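Long-range contacts in CRISPR-associated protein CasA/Cse1 (Thermus thermophilus, PDB 4AN8), which serves as a subunit of the Cascade ribonucleoprotein complex and probably helps it recognise invading DNA in CRISPR adaptive immunity: residues V21-R26 and A39-R44; H65-G70 and D89-Y94; G70-E75 and Y210-D215; D79-G84 and L199-L204; D279-Q284 and A319-H324. All coordinates share one frame; numbering follows the deposited sequence.

Interaction 1. Residues V21-R26 and A39-R44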
# COMPACT_ATOMS: atom_id res chain seq x y z
N VAL A 21 -1.45 18.29 3.24
CA VAL A 21 -2.84 18.03 2.85
C VAL A 21 -3.34 19.02 1.80
O VAL A 21 -2.93 20.18 1.78
CB VAL A 21 -3.79 18.10 4.10
CG1 VAL A 21 -3.55 16.93 5.06
CG2 VAL A 21 -3.61 19.42 4.82
N LEU A 22 -4.23 18.57 0.93
CA LEU A 22 -4.80 19.45 -0.08
C LEU A 22 -5.96 20.24 0.54
O LEU A 22 -6.89 19.67 1.12
CB LEU A 22 -5.28 18.63 -1.27
CG LEU A 22 -5.46 19.27 -2.64
CD1 LEU A 22 -4.22 20.00 -3.10
CD2 LEU A 22 -5.83 18.18 -3.64
N LYS A 23 -5.88 21.56 0.45
CA LYS A 23 -6.93 22.41 0.99
C LYS A 23 -7.23 23.54 0.01
O LYS A 23 -6.34 24.32 -0.33
CB LYS A 23 -6.51 23.00 2.32
CG LYS A 23 -7.59 23.84 2.96
CD LYS A 23 -7.20 24.32 4.34
CE LYS A 23 -8.43 24.87 5.06
NZ LYS A 23 -8.05 25.77 6.20
N GLY A 24 -8.47 23.63 -0.44
CA GLY A 24 -8.85 24.63 -1.42
C GLY A 24 -7.93 24.61 -2.63
O GLY A 24 -7.57 25.65 -3.16
N GLY A 25 -7.53 23.41 -3.06
CA GLY A 25 -6.70 23.26 -4.24
C GLY A 25 -5.21 23.49 -4.06
O GLY A 25 -4.43 23.33 -5.00
N ARG A 26 -4.78 23.86 -2.85
CA ARG A 26 -3.34 24.04 -2.60
C ARG A 26 -2.83 23.16 -1.45
O ARG A 26 -3.58 22.81 -0.52
CB ARG A 26 -2.99 25.51 -2.38
CG ARG A 26 -3.67 26.16 -1.19
CD ARG A 26 -3.19 27.60 -1.01
NE ARG A 26 -1.73 27.68 -0.87
CZ ARG A 26 -1.09 27.88 0.29
NH1 ARG A 26 -1.78 28.04 1.41
NH2 ARG A 26 0.23 27.94 0.32
N ALA A 39 -10.42 17.38 9.93
CA ALA A 39 -10.25 16.47 8.79
C ALA A 39 -11.16 16.81 7.61
O ALA A 39 -10.73 16.72 6.45
CB ALA A 39 -10.45 15.03 9.22
N HIS A 40 -12.39 17.20 7.90
CA HIS A 40 -13.38 17.48 6.86
C HIS A 40 -12.95 18.59 5.91
O HIS A 40 -13.41 18.65 4.78
CB HIS A 40 -14.74 17.81 7.48
CG HIS A 40 -14.77 19.15 8.15
ND1 HIS A 40 -14.20 19.39 9.38
CD2 HIS A 40 -15.31 20.33 7.75
CE1 HIS A 40 -14.38 20.66 9.71
NE2 HIS A 40 -15.04 21.25 8.74
N GLU A 41 -12.06 19.48 6.35
CA GLU A 41 -11.66 20.61 5.52
C GLU A 41 -10.66 20.26 4.40
O GLU A 41 -10.50 21.04 3.47
CB GLU A 41 -11.10 21.75 6.38
CG GLU A 41 -12.07 22.29 7.42
CD GLU A 41 -11.46 23.40 8.28
OE1 GLU A 41 -10.41 23.95 7.88
OE2 GLU A 41 -12.02 23.71 9.36
N PHE A 42 -9.99 19.11 4.50
CA PHE A 42 -8.97 18.74 3.50
C PHE A 42 -9.43 17.66 2.53
O PHE A 42 -10.07 16.69 2.92
CB PHE A 42 -7.68 18.28 4.17
CG PHE A 42 -7.33 19.08 5.36
CD1 PHE A 42 -6.99 20.42 5.22
CD2 PHE A 42 -7.38 18.52 6.63
CE1 PHE A 42 -6.65 21.19 6.34
CE2 PHE A 42 -7.06 19.29 7.74
CZ PHE A 42 -6.69 20.62 7.60
N ALA A 43 -9.09 17.82 1.26
CA ALA A 43 -9.50 16.85 0.26
C ALA A 43 -8.81 15.52 0.55
O ALA A 43 -9.40 14.44 0.42
CB ALA A 43 -9.18 17.34 -1.17
N ARG A 44 -7.55 15.60 0.95
CA ARG A 44 -6.77 14.40 1.22
C ARG A 44 -5.35 14.75 1.68
O ARG A 44 -4.92 15.91 1.59
CB ARG A 44 -6.66 13.56 -0.05
CG ARG A 44 -6.04 14.30 -1.20
CD ARG A 44 -5.81 13.40 -2.38
NE ARG A 44 -5.29 14.15 -3.51
CZ ARG A 44 -6.05 14.72 -4.45
NH1 ARG A 44 -7.37 14.63 -4.39
NH2 ARG A 44 -5.48 15.38 -5.45
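Val21 lays its CG2 methyl over one face of the Phe42 ring, 3.8 Å from the ring centroid and 22° off the normal. With CG1 anti to the carbonyl carbon (chi1 -69°), the other methyl, CG2, falls between the backbone N and the carbonyl carbon and is turned onto the ring, which makes a CH-pi contact rather than an edge-on touch. Val28 and Val30 of strand 26-30 also touch Val21, so a buried apolar patch forms on this side. Leu22 supplies the backbone link: its N donates to Arg44 O at 2.8 Å in a fairly straight bond (162°), and its O accepts from Ala43 N at 2.9 Å. These bonds bring strand 44-45 alongside strand 19-23, the middle strand of a three-stranded antiparallel sheet whose other outer member is 26-30. The Leu22 side chain runs beside that of Arg44, pointing the same way, and its CD2 rests over one face of the guanidinium, 3.4 Å from Arg44 NH2. Arg44 NE turns instead to a salt bridge with Glu46. Lys23, fully extended, passes the rim of the Phe42 ring with its CD 3.8 Å from Phe42 CE1. Beyond that point its NZ reaches Glu41 OE1 at 3.4 Å, a long and weak salt bridge; the stronger partner of Glu41 is Arg38. After Lys23 the chain reverses through a type I' turn, with Gly24 and Gly25 at its two central, positive-phi positions, and returns as strand 26-30.

Interaction 2. Residues H65-G70 and D89-Y94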
# COMPACT_ATOMS: atom_id res chain seq x y z
N HIS A 65 -7.81 5.48 16.97
CA HIS A 65 -8.22 4.27 17.65
C HIS A 65 -7.99 4.34 19.16
O HIS A 65 -8.80 3.87 19.94
CB HIS A 65 -7.50 3.06 17.09
CG HIS A 65 -8.05 2.57 15.79
ND1 HIS A 65 -9.41 2.51 15.53
CD2 HIS A 65 -7.43 2.12 14.67
CE1 HIS A 65 -9.59 2.01 14.32
NE2 HIS A 65 -8.41 1.76 13.78
N ARG A 66 -6.87 4.91 19.57
CA ARG A 66 -6.55 4.94 20.98
C ARG A 66 -7.35 6.05 21.66
O ARG A 66 -7.96 5.82 22.70
CB ARG A 66 -5.05 5.13 21.19
CG ARG A 66 -4.22 4.03 20.57
CD ARG A 66 -4.61 2.68 21.17
NE ARG A 66 -4.18 2.58 22.56
CZ ARG A 66 -4.36 1.49 23.30
NH1 ARG A 66 -4.97 0.43 22.77
NH2 ARG A 66 -3.94 1.47 24.57
N ALA A 67 -7.37 7.23 21.06
CA ALA A 67 -8.09 8.36 21.64
C ALA A 67 -9.58 8.09 21.77
O ALA A 67 -10.18 8.50 22.75
CB ALA A 67 -7.85 9.62 20.86
N LEU A 68 -10.17 7.39 20.81
CA LEU A 68 -11.60 7.11 20.83
C LEU A 68 -11.89 5.72 21.39
O LEU A 68 -13.04 5.32 21.55
CB LEU A 68 -12.21 7.23 19.42
CG LEU A 68 -11.95 8.58 18.75
CD1 LEU A 68 -12.43 8.60 17.31
CD2 LEU A 68 -12.60 9.70 19.55
N SER A 69 -10.84 4.97 21.67
CA SER A 69 -11.00 3.65 22.26
C SER A 69 -12.00 2.83 21.44
O SER A 69 -12.84 2.13 22.00
CB SER A 69 -11.46 3.81 23.70
OG SER A 69 -11.17 2.65 24.43
N GLY A 70 -11.89 2.92 20.12
CA GLY A 70 -12.85 2.32 19.20
C GLY A 70 -12.43 2.64 17.77
O GLY A 70 -11.24 2.84 17.52
N ASP A 89 -13.33 16.19 22.11
CA ASP A 89 -12.77 16.18 23.46
C ASP A 89 -11.90 14.97 23.73
O ASP A 89 -10.79 15.12 24.23
CB ASP A 89 -13.88 16.32 24.51
CG ASP A 89 -14.16 17.78 24.90
OD1 ASP A 89 -13.52 18.70 24.32
OD2 ASP A 89 -15.02 18.00 25.78
N PRO A 90 -12.39 13.76 23.42
CA PRO A 90 -11.53 12.58 23.54
C PRO A 90 -10.20 12.78 22.79
O PRO A 90 -9.15 12.44 23.32
CB PRO A 90 -12.34 11.49 22.86
CG PRO A 90 -13.77 11.94 23.03
CD PRO A 90 -13.72 13.42 22.88
N ILE A 91 -10.25 13.33 21.59
CA ILE A 91 -9.03 13.56 20.84
C ILE A 91 -8.10 14.59 21.52
O ILE A 91 -6.89 14.35 21.68
CB ILE A 91 -9.34 13.95 19.37
CG1 ILE A 91 -9.91 12.73 18.64
CG2 ILE A 91 -8.08 14.53 18.67
CD1 ILE A 91 -10.47 13.06 17.27
N ARG A 92 -8.65 15.73 21.93
CA ARG A 92 -7.88 16.71 22.69
C ARG A 92 -7.30 16.12 23.97
O ARG A 92 -6.13 16.32 24.27
CB ARG A 92 -8.73 17.92 23.03
CG ARG A 92 -9.07 18.78 21.85
CD ARG A 92 -9.71 20.08 22.32
NE ARG A 92 -10.58 20.66 21.31
CZ ARG A 92 -10.16 21.49 20.36
NH1 ARG A 92 -8.88 21.82 20.30
NH2 ARG A 92 -11.02 21.98 19.47
N ASP A 93 -8.11 15.41 24.74
CA ASP A 93 -7.60 14.79 25.96
C ASP A 93 -6.43 13.83 25.70
O ASP A 93 -5.40 13.93 26.35
CB ASP A 93 -8.72 14.09 26.73
CG ASP A 93 -9.74 15.07 27.31
OD1 ASP A 93 -9.41 16.28 27.45
OD2 ASP A 93 -10.87 14.63 27.63
N TYR A 94 -6.61 12.91 24.77
CA TYR A 94 -5.55 11.98 24.41
C TYR A 94 -4.28 12.71 23.97
O TYR A 94 -3.19 12.42 24.46
CB TYR A 94 -6.03 11.02 23.33
CG TYR A 94 -5.06 9.90 23.05
CD1 TYR A 94 -4.05 10.05 22.10
CD2 TYR A 94 -5.14 8.70 23.74
CE1 TYR A 94 -3.16 9.05 21.84
CE2 TYR A 94 -4.25 7.67 23.48
CZ TYR A 94 -3.26 7.86 22.52
OH TYR A 94 -2.36 6.85 22.26
O HOH W 1 -9.29 9.99 25.05
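Ala67 and Tyr94 meet where helix 50-67 runs out against helix 88-98, and their close fit illustrates how a small residue lets a large one approach a backbone. Ala67 CB lies 3.4 Å from Tyr94 CB. With CG anti to the backbone N (chi1 -171°), the Tyr94 ring reaches along the end of the other helix, so that Ala67 N sits over one ring face and Tyr94 OH comes within 3.4 Å of Arg66 CB. The guanidinium of Arg66 leads elsewhere, to Glu220, while Tyr94 OH bonds with Trp219 and Glu220. Leu68 extends the apolar seam: its CD2 branch touches Pro90 CB at 3.8 Å and Ile91 CG1 at 4.2 Å. Just beyond it, a Schellman motif with Ser69 at C-prime ends the helix, and His65 ND1 donates to Gly70 O at 2.7 Å. One water joins the two backbones, donating to Ala67 O at 2.9 Å and to Pro90 O at 3.0 Å. Between these two segments the contact thus rests mainly on apolar packing, with a water linking Ala67 O to Pro90 O.

Interaction 3. Residues G70-E75 and Y210-D215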
# COMPACT_ATOMS: atom_id res chain seq x y z
N GLY A 70 -11.89 2.92 20.12
CA GLY A 70 -12.85 2.32 19.20
C GLY A 70 -12.43 2.64 17.77
O GLY A 70 -11.24 2.84 17.52
N PRO A 71 -13.39 2.71 16.83
CA PRO A 71 -14.83 2.57 17.07
C PRO A 71 -15.14 1.12 17.38
O PRO A 71 -14.59 0.24 16.74
CB PRO A 71 -15.45 2.95 15.73
CG PRO A 71 -14.40 2.62 14.72
CD PRO A 71 -13.10 2.97 15.40
N ARG A 72 -16.00 0.88 18.37
CA ARG A 72 -16.40 -0.48 18.71
C ARG A 72 -17.36 -1.04 17.68
O ARG A 72 -17.48 -2.24 17.53
CB ARG A 72 -17.07 -0.53 20.09
CG ARG A 72 -16.23 0.01 21.22
CD ARG A 72 -14.96 -0.81 21.44
NE ARG A 72 -14.17 -0.22 22.52
CZ ARG A 72 -14.18 -0.64 23.78
NH1 ARG A 72 -14.91 -1.69 24.13
NH2 ARG A 72 -13.43 -0.02 24.70
N CYS A 73 -18.07 -0.17 16.99
CA CYS A 73 -19.11 -0.62 16.08
C CYS A 73 -19.09 0.21 14.82
O CYS A 73 -18.75 1.38 14.89
CB CYS A 73 -20.48 -0.45 16.73
SG CYS A 73 -20.71 -1.53 18.12
N PRO A 74 -19.48 -0.38 13.68
CA PRO A 74 -19.57 0.40 12.45
C PRO A 74 -20.58 1.53 12.62
O PRO A 74 -20.38 2.59 12.04
CB PRO A 74 -20.05 -0.61 11.40
CG PRO A 74 -19.84 -1.97 12.01
CD PRO A 74 -19.87 -1.79 13.49
N GLU A 75 -21.63 1.31 13.42
CA GLU A 75 -22.62 2.35 13.69
C GLU A 75 -21.98 3.66 14.20
O GLU A 75 -22.38 4.76 13.79
CB GLU A 75 -23.67 1.86 14.70
CG GLU A 75 -24.71 0.90 14.13
CD GLU A 75 -24.16 -0.49 13.83
OE1 GLU A 75 -23.11 -0.88 14.39
OE2 GLU A 75 -24.80 -1.22 13.03
N TYR A 210 -12.59 -1.63 16.42
CA TYR A 210 -11.39 -1.85 17.21
C TYR A 210 -11.74 -1.91 18.68
O TYR A 210 -12.62 -1.18 19.12
CB TYR A 210 -10.46 -0.67 16.99
CG TYR A 210 -9.22 -0.62 17.87
CD1 TYR A 210 -8.13 -1.43 17.59
CD2 TYR A 210 -9.13 0.27 18.94
CE1 TYR A 210 -6.99 -1.39 18.37
CE2 TYR A 210 -7.99 0.33 19.72
CZ TYR A 210 -6.92 -0.50 19.43
OH TYR A 210 -5.78 -0.46 20.19
N THR A 211 -11.06 -2.79 19.40
CA THR A 211 -11.00 -2.75 20.86
C THR A 211 -9.55 -2.62 21.31
O THR A 211 -8.67 -3.25 20.74
CB THR A 211 -11.63 -4.01 21.50
OG1 THR A 211 -11.22 -5.16 20.76
CG2 THR A 211 -13.13 -3.92 21.47
N PRO A 212 -9.29 -1.78 22.33
CA PRO A 212 -7.91 -1.44 22.75
C PRO A 212 -7.14 -2.55 23.46
O PRO A 212 -5.91 -2.42 23.60
CB PRO A 212 -8.10 -0.25 23.70
CG PRO A 212 -9.50 -0.31 24.12
CD PRO A 212 -10.29 -0.94 23.00
N GLU A 213 -7.81 -3.60 23.90
CA GLU A 213 -7.15 -4.58 24.77
C GLU A 213 -5.88 -5.21 24.15
O GLU A 213 -5.91 -5.71 23.03
CB GLU A 213 -8.14 -5.66 25.20
CG GLU A 213 -9.15 -5.21 26.26
CD GLU A 213 -10.27 -4.33 25.70
OE1 GLU A 213 -10.46 -4.32 24.47
OE2 GLU A 213 -10.95 -3.65 26.50
N ASP A 214 -4.78 -5.18 24.90
CA ASP A 214 -3.56 -5.91 24.52
C ASP A 214 -2.84 -5.22 23.37
O ASP A 214 -2.09 -5.84 22.62
CB ASP A 214 -3.88 -7.36 24.13
CG ASP A 214 -4.23 -8.23 25.33
OD1 ASP A 214 -5.37 -8.15 25.83
OD2 ASP A 214 -3.36 -9.02 25.78
N ASP A 215 -3.07 -3.92 23.24
CA ASP A 215 -2.48 -3.17 22.16
C ASP A 215 -2.05 -1.85 22.75
O ASP A 215 -2.60 -1.41 23.76
CB ASP A 215 -3.50 -2.98 21.03
CG ASP A 215 -2.89 -2.29 19.81
OD1 ASP A 215 -1.71 -2.51 19.52
OD2 ASP A 215 -3.61 -1.52 19.14
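With CG anti to the carbonyl carbon (chi1 -57°), a bend at chi2 (-64°) turns the Arg72 chain so that its CD lies 3.3 Å from Tyr210 O, and the guanidinium then runs out across Thr211 and Pro212. The contact joins two loops: a cis-proline linker, with the cis bond between Gly70 and Pro71, that leads into helix 74-83, and the segment after helix 199-206, which ends in a type II turn from Pro212 to Asp215. The backbones are tied by one bond, Tyr210 N to Pro71 O at 2.8 Å. Nearby, Gly70 CA makes a nearly straight CH contact with Tyr210 O at 3.5 Å. Arg72 crosses both of its side-chain partners at about a right angle: its CD touches Thr211 CG2 at 3.6 Å, and Pro212 CD lies over one guanidinium face, 3.7 Å from Arg72 NH2. Arg72 NE bonds to Ser69 O, which helps to hold the chain here. The Tyr210 ring, stacked on His65, puts its hydroxyl beside Arg66 NH1, and Tyr210 OH donates to Asp215 OD2 at 2.6 Å, on the anti side and 18° out of the carboxylate plane.

Interaction 4. Residues D79-G84 and L199-L204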
# COMPACT_ATOMS: atom_id res chain seq x y z
N ASP A 79 -22.33 7.42 12.65
CA ASP A 79 -22.59 8.62 13.43
C ASP A 79 -21.60 9.72 13.07
O ASP A 79 -22.01 10.81 12.68
CB ASP A 79 -22.48 8.32 14.93
CG ASP A 79 -23.76 7.76 15.52
OD1 ASP A 79 -24.84 8.29 15.20
OD2 ASP A 79 -23.69 6.78 16.30
N TRP A 80 -20.30 9.45 13.20
CA TRP A 80 -19.31 10.49 12.97
C TRP A 80 -19.39 10.99 11.55
O TRP A 80 -19.13 12.15 11.28
CB TRP A 80 -17.90 9.99 13.28
CG TRP A 80 -17.81 9.47 14.67
CD1 TRP A 80 -18.59 9.83 15.73
CD2 TRP A 80 -16.91 8.47 15.15
NE1 TRP A 80 -18.22 9.13 16.85
CE2 TRP A 80 -17.19 8.28 16.52
CE3 TRP A 80 -15.88 7.72 14.57
CZ2 TRP A 80 -16.50 7.36 17.31
CZ3 TRP A 80 -15.19 6.81 15.35
CH2 TRP A 80 -15.50 6.64 16.71
N TRP A 81 -19.75 10.10 10.64
CA TRP A 81 -19.93 10.49 9.25
C TRP A 81 -21.09 11.48 9.16
O TRP A 81 -20.97 12.53 8.54
CB TRP A 81 -20.23 9.27 8.37
CG TRP A 81 -20.24 9.59 6.93
CD1 TRP A 81 -21.11 10.42 6.28
CD2 TRP A 81 -19.32 9.10 5.93
NE1 TRP A 81 -20.79 10.48 4.94
CE2 TRP A 81 -19.70 9.68 4.70
CE3 TRP A 81 -18.22 8.24 5.96
CZ2 TRP A 81 -19.02 9.41 3.49
CZ3 TRP A 81 -17.54 7.98 4.76
CH2 TRP A 81 -17.94 8.57 3.55
N ARG A 82 -22.22 11.13 9.77
CA ARG A 82 -23.40 12.00 9.77
C ARG A 82 -23.10 13.37 10.38
O ARG A 82 -23.45 14.40 9.80
CB ARG A 82 -24.58 11.34 10.49
CG ARG A 82 -25.45 10.46 9.60
CD ARG A 82 -26.74 10.00 10.29
NE ARG A 82 -26.43 9.41 11.59
CZ ARG A 82 -26.21 8.11 11.79
NH1 ARG A 82 -26.30 7.25 10.78
NH2 ARG A 82 -25.92 7.68 13.01
N LYS A 83 -22.43 13.38 11.53
CA LYS A 83 -22.14 14.63 12.23
C LYS A 83 -21.08 15.48 11.54
O LYS A 83 -20.93 16.66 11.83
CB LYS A 83 -21.75 14.37 13.68
CG LYS A 83 -22.88 14.64 14.65
CD LYS A 83 -22.66 13.95 15.98
CE LYS A 83 -23.05 12.49 15.90
NZ LYS A 83 -22.54 11.73 17.07
N GLY A 84 -20.34 14.87 10.61
CA GLY A 84 -19.32 15.62 9.90
C GLY A 84 -18.04 15.82 10.71
O GLY A 84 -17.26 16.72 10.43
N LEU A 199 -10.59 14.12 3.87
CA LEU A 199 -9.77 13.37 4.79
C LEU A 199 -10.62 12.73 5.89
O LEU A 199 -10.32 11.62 6.34
CB LEU A 199 -8.68 14.28 5.39
CG LEU A 199 -7.70 13.56 6.35
CD1 LEU A 199 -7.04 12.32 5.66
CD2 LEU A 199 -6.65 14.53 6.93
N LEU A 200 -11.66 13.43 6.34
CA LEU A 200 -12.55 12.82 7.33
C LEU A 200 -13.12 11.52 6.80
O LEU A 200 -13.08 10.49 7.48
CB LEU A 200 -13.70 13.74 7.73
CG LEU A 200 -14.75 13.09 8.63
CD1 LEU A 200 -14.15 12.82 9.97
CD2 LEU A 200 -15.96 14.01 8.76
N GLU A 201 -13.65 11.54 5.58
CA GLU A 201 -14.27 10.33 5.03
C GLU A 201 -13.23 9.22 4.92
O GLU A 201 -13.50 8.06 5.27
CB GLU A 201 -14.91 10.61 3.66
CG GLU A 201 -16.08 11.57 3.74
CD GLU A 201 -16.77 11.85 2.39
OE1 GLU A 201 -16.32 11.39 1.33
OE2 GLU A 201 -17.79 12.57 2.41
N THR A 202 -12.04 9.59 4.44
CA THR A 202 -10.99 8.60 4.23
C THR A 202 -10.62 7.94 5.56
O THR A 202 -10.66 6.71 5.66
CB THR A 202 -9.77 9.21 3.52
OG1 THR A 202 -10.17 9.61 2.21
CG2 THR A 202 -8.63 8.17 3.41
N LEU A 203 -10.30 8.73 6.58
CA LEU A 203 -10.08 8.15 7.91
C LEU A 203 -11.24 7.26 8.35
O LEU A 203 -11.02 6.14 8.80
CB LEU A 203 -9.81 9.25 8.95
CG LEU A 203 -8.49 9.98 8.72
CD1 LEU A 203 -8.26 11.08 9.73
CD2 LEU A 203 -7.28 9.01 8.68
N LEU A 204 -12.48 7.72 8.20
CA LEU A 204 -13.64 6.90 8.58
C LEU A 204 -13.74 5.55 7.81
O LEU A 204 -14.12 4.52 8.39
CB LEU A 204 -14.94 7.69 8.40
CG LEU A 204 -15.18 8.85 9.38
CD1 LEU A 204 -16.36 9.73 8.94
CD2 LEU A 204 -15.37 8.34 10.81
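Glu201 crosses the Trp81 indole obliquely, its CG above a face of the six-membered ring, toward the rim and 3.9 Å from the centroid, and the carboxylate continues nearly parallel to the indole, the two planes only 17° apart. Glu201 CD comes 3.5 Å from Trp81 CZ2, so the carboxylate carries on past the CH-pi contact made by CG. The indole gets there because CG is anti to the backbone N (chi1 -172°), which swings the ring across to the other helix. The carboxylate is steadied from its own side, Glu201 OE1 taking the backbone N of Gln197. Leu204 works between the two tryptophans with its two branches: CD1 lies 3.8 Å from Trp81 CE3, whereas CD2 meets Trp80 at the ring edge, 3.8 Å from Trp80 CE3. At the other end Leu200 points its CD2 at Gly84, 3.4 Å from Gly84 C, where a Schellman motif with positive phi ends helix 74-83. The segments run almost exactly antiparallel (174°), their axes 10.5 Å apart at closest approach, a wide spacing bridged by these large side chains. Phe86 also packs on Leu200 and Leu204. Helix 320-333 touches Trp81 through Leu328 and Leu332, and helix 50-67 packs on another side of helix 199-206, meeting Leu203 through Leu61 and Leu64.

Interaction 5. Residues D279-Q284 and A319-H324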
# COMPACT_ATOMS: atom_id res chain seq x y z
N ASP A 279 -2.48 -7.20 9.53
CA ASP A 279 -2.71 -5.77 9.43
C ASP A 279 -4.00 -5.50 8.64
O ASP A 279 -4.27 -6.14 7.63
CB ASP A 279 -1.49 -5.09 8.79
CG ASP A 279 -1.58 -3.58 8.81
OD1 ASP A 279 -2.42 -3.06 8.04
OD2 ASP A 279 -0.80 -2.92 9.54
N PRO A 280 -4.83 -4.57 9.12
CA PRO A 280 -6.10 -4.24 8.46
C PRO A 280 -5.93 -3.85 6.98
O PRO A 280 -6.85 -4.04 6.20
CB PRO A 280 -6.60 -3.02 9.24
CG PRO A 280 -6.02 -3.21 10.62
CD PRO A 280 -4.66 -3.85 10.40
N MET A 281 -4.78 -3.30 6.60
CA MET A 281 -4.63 -2.85 5.22
C MET A 281 -4.12 -3.94 4.29
O MET A 281 -3.96 -3.73 3.08
CB MET A 281 -3.75 -1.61 5.16
CG MET A 281 -4.44 -0.37 5.72
SD MET A 281 -3.29 1.01 5.86
CE MET A 281 -4.35 2.26 6.62
N VAL A 282 -3.90 -5.13 4.85
CA VAL A 282 -3.23 -6.18 4.11
C VAL A 282 -4.20 -7.28 3.74
O VAL A 282 -5.01 -7.69 4.55
CB VAL A 282 -2.07 -6.77 4.96
CG1 VAL A 282 -1.53 -8.04 4.34
CG2 VAL A 282 -0.99 -5.72 5.18
N ALA A 283 -4.11 -7.76 2.50
CA ALA A 283 -4.94 -8.84 1.99
C ALA A 283 -4.12 -10.11 1.75
O ALA A 283 -2.90 -10.08 1.65
CB ALA A 283 -5.61 -8.43 0.74
N GLN A 284 -4.79 -11.26 1.66
CA GLN A 284 -4.06 -12.50 1.47
C GLN A 284 -4.69 -13.37 0.39
O GLN A 284 -5.88 -13.20 0.05
CB GLN A 284 -3.92 -13.27 2.79
CG GLN A 284 -2.88 -12.68 3.74
CD GLN A 284 -2.79 -13.45 5.06
OE1 GLN A 284 -3.81 -13.86 5.61
NE2 GLN A 284 -1.57 -13.65 5.56
N ALA A 319 -8.67 -7.36 2.62
CA ALA A 319 -8.16 -6.44 3.64
C ALA A 319 -9.36 -5.97 4.47
O ALA A 319 -10.43 -5.68 3.90
CB ALA A 319 -7.46 -5.25 2.98
N ALA A 320 -9.17 -5.89 5.79
CA ALA A 320 -10.22 -5.42 6.71
C ALA A 320 -10.71 -3.99 6.38
O ALA A 320 -11.92 -3.72 6.43
CB ALA A 320 -9.75 -5.52 8.21
N THR A 321 -9.78 -3.09 6.04
CA THR A 321 -10.18 -1.75 5.61
C THR A 321 -11.15 -1.80 4.45
O THR A 321 -12.10 -1.03 4.39
CB THR A 321 -8.97 -0.83 5.24
OG1 THR A 321 -8.20 -1.43 4.17
CG2 THR A 321 -8.07 -0.56 6.48
N LEU A 322 -10.90 -2.69 3.49
CA LEU A 322 -11.78 -2.81 2.31
C LEU A 322 -13.12 -3.46 2.71
O LEU A 322 -14.18 -3.03 2.27
CB LEU A 322 -11.09 -3.60 1.19
CG LEU A 322 -11.94 -3.92 -0.06
CD1 LEU A 322 -12.47 -2.64 -0.67
CD2 LEU A 322 -11.15 -4.70 -1.11
N GLU A 323 -13.07 -4.46 3.57
CA GLU A 323 -14.31 -5.05 4.07
C GLU A 323 -15.14 -3.99 4.80
O GLU A 323 -16.34 -3.88 4.58
CB GLU A 323 -14.05 -6.24 4.98
CG GLU A 323 -15.29 -7.03 5.35
CD GLU A 323 -14.99 -8.33 6.10
OE1 GLU A 323 -13.83 -8.52 6.54
OE2 GLU A 323 -15.90 -9.17 6.25
N HIS A 324 -14.48 -3.20 5.64
CA HIS A 324 -15.15 -2.15 6.43
C HIS A 324 -15.70 -1.03 5.53
O HIS A 324 -16.85 -0.63 5.68
CB HIS A 324 -14.18 -1.60 7.48
CG HIS A 324 -14.58 -0.29 8.07
ND1 HIS A 324 -15.55 -0.17 9.03
CD2 HIS A 324 -14.13 0.97 7.84
CE1 HIS A 324 -15.67 1.10 9.39
NE2 HIS A 324 -14.82 1.81 8.68
O HOH W 2 -6.79 -7.20 6.95
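Thr321 packs its CG2 methyl against Met281 and Pro280, 3.7 Å from Met281 CG and 4.0 Å from Pro280 CB, while its hydroxyl bonds to Phe192 O. From the same residue, Thr321 N donates to Pro280 O at 3.1 Å; the bond is almost straight at hydrogen (174°), but the donor stands above the carbonyl plane, 38° out of it. Such N-H groups in the first turn of a helix have no carbonyl of their own helix to use, and here a neighbouring turn provides one. That turn is a type I beta turn from Asp279 to Val282 combined with an Asx turn, Asp279 OD1 accepting from Met281 N. Ala319 occupies the N-cap position, and its methyl lies 3.5 Å from Pro280 O. A water donates to Asp279 O at 2.8 Å and accepts from Ala320 N at 3.0 Å, engaging a second N-H of the helix start. Asp279 OD2 forms a salt bridge with Arg58 of helix 50-67.

In the fold
Along the chain, interaction 1 closes first; interactions 2 and 3 then cross, sharing Gly70, with interaction 4 nested inside the loop closed by interaction 3 and interaction 5 last. Helix 74-83 serves both interactions 3 and 4, whose centres lie about 16 Å apart, and Trp80 touches Pro71 and Leu68, tying interaction 4 to interactions 3 and 2. Helix 199-206 joins interaction 4 to its neighbours: Leu199 N meets Phe42 O of interaction 1, and Leu204 O meets His324 of interaction 5. Interactions 1 and 3 stand about 27 Å apart between centres. Sequence-distant segments thus become one connected part of the Cse1 fold.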